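Long-range contacts in endoglucanase family 5 (Clostridium acetobutylicum ATCC 824, PDB 6PZ7), which probably cleaves internal beta-1,4-glucosidic bonds in cellulose and related plant polysaccharides, as a broad-specificity endoglucanase of glycoside hydrolase family 5: residues V86-I90 with Y135-L139; I12-M16 with M94-L98. All coordinates share one frame; numbering follows the deposited sequence.

Interaction 1 (V86-I90 with Y135-L139); sequences VNYVI and YDSHL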
# COMPACT_ATOMS: atom_id res chain seq x y z
N VAL A 86 11.25 5.99 7.85
CA VAL A 86 10.14 5.91 8.80
C VAL A 86 10.16 7.10 9.74
O VAL A 86 9.12 7.72 10.00
CB VAL A 86 10.17 4.58 9.56
CG1 VAL A 86 9.25 4.60 10.76
CG2 VAL A 86 9.84 3.45 8.63
N ASN A 87 11.34 7.45 10.27
CA ASN A 87 11.43 8.57 11.18
C ASN A 87 11.07 9.89 10.54
O ASN A 87 10.50 10.75 11.23
CB ASN A 87 12.80 8.64 11.88
CG ASN A 87 12.89 7.69 13.06
OD1 ASN A 87 11.87 7.13 13.51
ND2 ASN A 87 14.09 7.51 13.58
N TYR A 88 11.39 10.13 9.26
CA TYR A 88 10.96 11.38 8.63
C TYR A 88 9.45 11.53 8.81
O TYR A 88 8.93 12.62 9.09
CB TYR A 88 11.29 11.40 7.13
CG TYR A 88 12.73 11.32 6.69
CD1 TYR A 88 13.78 11.75 7.46
CD2 TYR A 88 13.02 10.80 5.43
CE1 TYR A 88 15.08 11.64 7.01
CE2 TYR A 88 14.31 10.68 4.98
CZ TYR A 88 15.35 11.11 5.78
OH TYR A 88 16.65 10.97 5.31
N VAL A 89 8.72 10.45 8.52
CA VAL A 89 7.26 10.46 8.55
C VAL A 89 6.74 10.61 9.99
O VAL A 89 5.88 11.45 10.30
CB VAL A 89 6.72 9.18 7.88
CG1 VAL A 89 5.20 9.12 7.98
CG2 VAL A 89 7.14 9.12 6.41
N ILE A 90 7.26 9.78 10.90
CA ILE A 90 6.80 9.78 12.29
C ILE A 90 7.11 11.11 12.94
O ILE A 90 6.28 11.63 13.71
CB ILE A 90 7.40 8.58 13.05
CG1 ILE A 90 6.87 7.23 12.49
CG2 ILE A 90 7.19 8.70 14.55
CD1 ILE A 90 5.40 6.99 12.70
N TYR A 135 7.73 1.64 18.32
CA TYR A 135 6.94 2.75 17.78
C TYR A 135 5.51 2.67 18.31
O TYR A 135 4.97 1.58 18.56
CB TYR A 135 6.95 2.71 16.24
CG TYR A 135 8.26 3.21 15.67
CD1 TYR A 135 9.35 2.37 15.53
CD2 TYR A 135 8.42 4.55 15.28
CE1 TYR A 135 10.57 2.87 15.06
CE2 TYR A 135 9.62 5.02 14.79
CZ TYR A 135 10.67 4.16 14.69
OH TYR A 135 11.90 4.57 14.22
N ASP A 136 4.84 3.82 18.36
CA ASP A 136 3.43 3.87 18.77
C ASP A 136 2.53 3.51 17.59
O ASP A 136 2.98 3.07 16.53
CB ASP A 136 3.09 5.19 19.46
CG ASP A 136 3.05 6.37 18.56
OD1 ASP A 136 2.88 6.29 17.35
OD2 ASP A 136 3.22 7.50 19.14
N SER A 137 1.22 3.69 17.77
CA SER A 137 0.24 3.22 16.81
C SER A 137 0.23 4.01 15.52
O SER A 137 -0.49 3.63 14.58
CB SER A 137 -1.16 3.24 17.42
OG SER A 137 -1.58 4.56 17.68
N HIS A 138 1.02 5.09 15.41
CA HIS A 138 1.15 5.76 14.13
C HIS A 138 1.97 4.96 13.12
O HIS A 138 1.94 5.28 11.93
CB HIS A 138 1.72 7.17 14.28
CG HIS A 138 0.75 8.11 14.91
ND1 HIS A 138 0.61 8.21 16.28
CD2 HIS A 138 -0.20 8.91 14.37
CE1 HIS A 138 -0.35 9.09 16.56
NE2 HIS A 138 -0.86 9.51 15.42
N LEU A 139 2.73 3.96 13.55
CA LEU A 139 3.41 3.04 12.63
C LEU A 139 2.53 1.81 12.45
O LEU A 139 2.22 1.10 13.42
CB LEU A 139 4.79 2.64 13.14
CG LEU A 139 5.55 1.68 12.23
CD1 LEU A 139 5.77 2.24 10.83
CD2 LEU A 139 6.89 1.27 12.86
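Tyr135 extends across one side of the helical turn 86-90, with its phenol oxygen at Asn87 and the flank of its ring along Val86 and Ile90. A chi1 of -81° sets CG of Asn87 beside the backbone N and brings its amide oxygen to that hydroxyl, which donates with OH of Tyr135 2.7 Å from OD1 of Asn87. OD1 lies close to the ring plane at its edge. The two side chains cross at about a right angle, the amide is turned 44° from the ring, and the hydroxyl meets OD1 tilted 35° from the carbonyl plane. Tyrosine suits this partly exposed place because it has both a polar end and a hydrocarbon ring. CG1 of Val86 approaches CE2 of Tyr135 obliquely at 4.1 Å, and CG1 of Ile90 comes to 4.2 Å from CD2 of the same ring.

In this TIM barrel, helix 76-91 packs outside the strands, while 135-139 leads from helix 111-132 into strand 139-142. The connection is a type I beta turn from Asp136 to Leu139, combined with an Asx turn: OD1 of Asp136 accepts a hydrogen bond from the backbone N of His138 at 2.9 Å. ND1 of His138 reaches the same oxygen from the same face of the carboxylate, with the oxygen in the imidazole plane, so one carboxylate oxygen holds both backbone and ring of His138. Against this turn Ile90 lays its terminal CD1, 4.0 Å from CB of His138. Deeper in, CG1 of Val86 meets CD1 of Leu139 at 4.2 Å, where branched aliphatic residues fill the buried layer between helix and strand.

Interaction 2 (I12-M16 with M94-L98); sequences IVNDM and MYAIL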
# COMPACT_ATOMS: atom_id res chain seq x y z
N ILE A 12 -8.70 4.42 13.55
CA ILE A 12 -7.37 4.58 12.96
C ILE A 12 -7.49 4.93 11.49
O ILE A 12 -6.83 5.86 10.99
CB ILE A 12 -6.53 3.29 13.16
CG1 ILE A 12 -6.13 3.10 14.63
CG2 ILE A 12 -5.28 3.29 12.29
CD1 ILE A 12 -5.06 4.04 15.15
N VAL A 13 -8.29 4.17 10.73
CA VAL A 13 -8.44 4.44 9.30
C VAL A 13 -8.93 5.86 9.07
O VAL A 13 -8.43 6.58 8.20
CB VAL A 13 -9.37 3.39 8.67
CG1 VAL A 13 -9.77 3.76 7.26
CG2 VAL A 13 -8.65 2.03 8.63
N ASN A 14 -9.91 6.32 9.86
CA ASN A 14 -10.39 7.67 9.68
C ASN A 14 -9.30 8.68 9.99
O ASN A 14 -9.16 9.69 9.30
CB ASN A 14 -11.60 7.89 10.59
CG ASN A 14 -12.82 7.12 10.14
OD1 ASN A 14 -12.88 6.65 9.01
ND2 ASN A 14 -13.79 6.98 11.03
N ASP A 15 -8.52 8.44 11.04
CA ASP A 15 -7.47 9.36 11.44
C ASP A 15 -6.37 9.45 10.39
O ASP A 15 -5.73 10.50 10.22
CB ASP A 15 -6.91 8.92 12.80
CG ASP A 15 -6.22 10.04 13.56
OD1 ASP A 15 -6.77 11.17 13.55
OD2 ASP A 15 -5.21 9.80 14.24
N MET A 16 -6.12 8.36 9.66
CA MET A 16 -5.11 8.35 8.61
C MET A 16 -5.42 9.37 7.52
O MET A 16 -4.50 9.91 6.91
CB MET A 16 -5.01 6.94 8.00
CG MET A 16 -4.36 5.90 8.90
SD MET A 16 -4.62 4.21 8.38
CE MET A 16 -3.50 4.12 6.99
N MET A 94 2.69 12.10 11.20
CA MET A 94 1.85 11.37 10.27
C MET A 94 1.89 9.88 10.61
O MET A 94 2.78 9.40 11.32
CB MET A 94 2.33 11.58 8.84
CG MET A 94 2.12 13.03 8.39
SD MET A 94 2.44 13.34 6.62
CE MET A 94 4.22 13.16 6.58
N TYR A 95 0.91 9.16 10.09
CA TYR A 95 0.97 7.70 10.04
C TYR A 95 1.96 7.27 8.99
O TYR A 95 2.06 7.88 7.93
CB TYR A 95 -0.42 7.10 9.70
CG TYR A 95 -1.39 7.21 10.84
CD1 TYR A 95 -2.16 8.36 11.04
CD2 TYR A 95 -1.55 6.17 11.74
CE1 TYR A 95 -3.04 8.46 12.10
CE2 TYR A 95 -2.42 6.26 12.82
CZ TYR A 95 -3.14 7.41 13.01
OH TYR A 95 -3.99 7.46 14.10
N ALA A 96 2.71 6.20 9.30
CA ALA A 96 3.62 5.55 8.37
C ALA A 96 3.14 4.12 8.18
O ALA A 96 2.86 3.43 9.17
CB ALA A 96 5.06 5.54 8.92
N ILE A 97 3.04 3.66 6.93
CA ILE A 97 2.76 2.26 6.61
C ILE A 97 4.04 1.64 6.10
O ILE A 97 4.61 2.12 5.11
CB ILE A 97 1.63 2.11 5.56
CG1 ILE A 97 0.31 2.72 6.01
CG2 ILE A 97 1.45 0.60 5.23
CD1 ILE A 97 -0.65 2.92 4.84
N LEU A 98 4.54 0.61 6.77
CA LEU A 98 5.76 -0.10 6.41
C LEU A 98 5.37 -1.49 5.94
O LEU A 98 4.69 -2.21 6.69
CB LEU A 98 6.69 -0.17 7.62
CG LEU A 98 7.98 -0.93 7.41
CD1 LEU A 98 8.89 -0.28 6.42
CD2 LEU A 98 8.72 -1.14 8.72
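A chi1 of -158° swings the carboxylate of Asp15 away from its backbone N and off helix 9-16 to the phenol oxygen of Tyr95, whose CB points toward the helix. OH of Tyr95 donates to OD2 of Asp15 at 2.6 Å, through the anti lone pair of that oxygen. OD2 sits in the ring plane at the edge, but the carboxylate stands almost perpendicular to the ring, at 87°. A strong acceptor suits this spot, since the partly exposed Asp15 satisfies the hydroxyl of a buried tyrosine.

Met16 covers one face of the ring in a CH-pi contact: its CG is 3.9 Å from the centroid of the Tyr95 ring and offset toward the rim. The sulfur stands farther above the same face, with SD 5.3 Å from the centroid of the Tyr95 ring, a distant Met-aromatic contact. Helix 9-16 lies across the N-terminal end of the beta barrel, and Tyr95 stands at the start of strand 95-99, where its side chain can meet that helix. The imidazole of His138 approaches the ring from the side opposite Met16.

A bend at chi3 (75°) turns the methyl of Met16 toward the strand, where CE meets CD1 of Ile97 at 3.8 Å; the unbranched, flexible thioether can thus serve both neighbours. Ile12, one turn before Met16, places its CD1 3.7 Å from OH of Tyr95 and its CG2 4.2 Å from CE2 of that tyrosine.

How the interactions relate
From the N terminus the chain first runs through helix 9-16, and interaction 2 closes a loop of 77 intervening residues when it reaches strand 95-99. Before that, helix 76-91 has opened interaction 1, which closes only after the strand and helix 111-132 have passed, with 44 residues between its segments. The two loops therefore cross rather than nest. Interaction 2 ties the helix at the N-terminal end of the barrel strands to the third strand; interaction 1 joins the outer helix layer to the entry of the next strand. They meet at strand 95-99, where O of His138 probably accepts a hydrogen bond from N of Ala96 at 2.9 Å and Leu139 packs against the same strand.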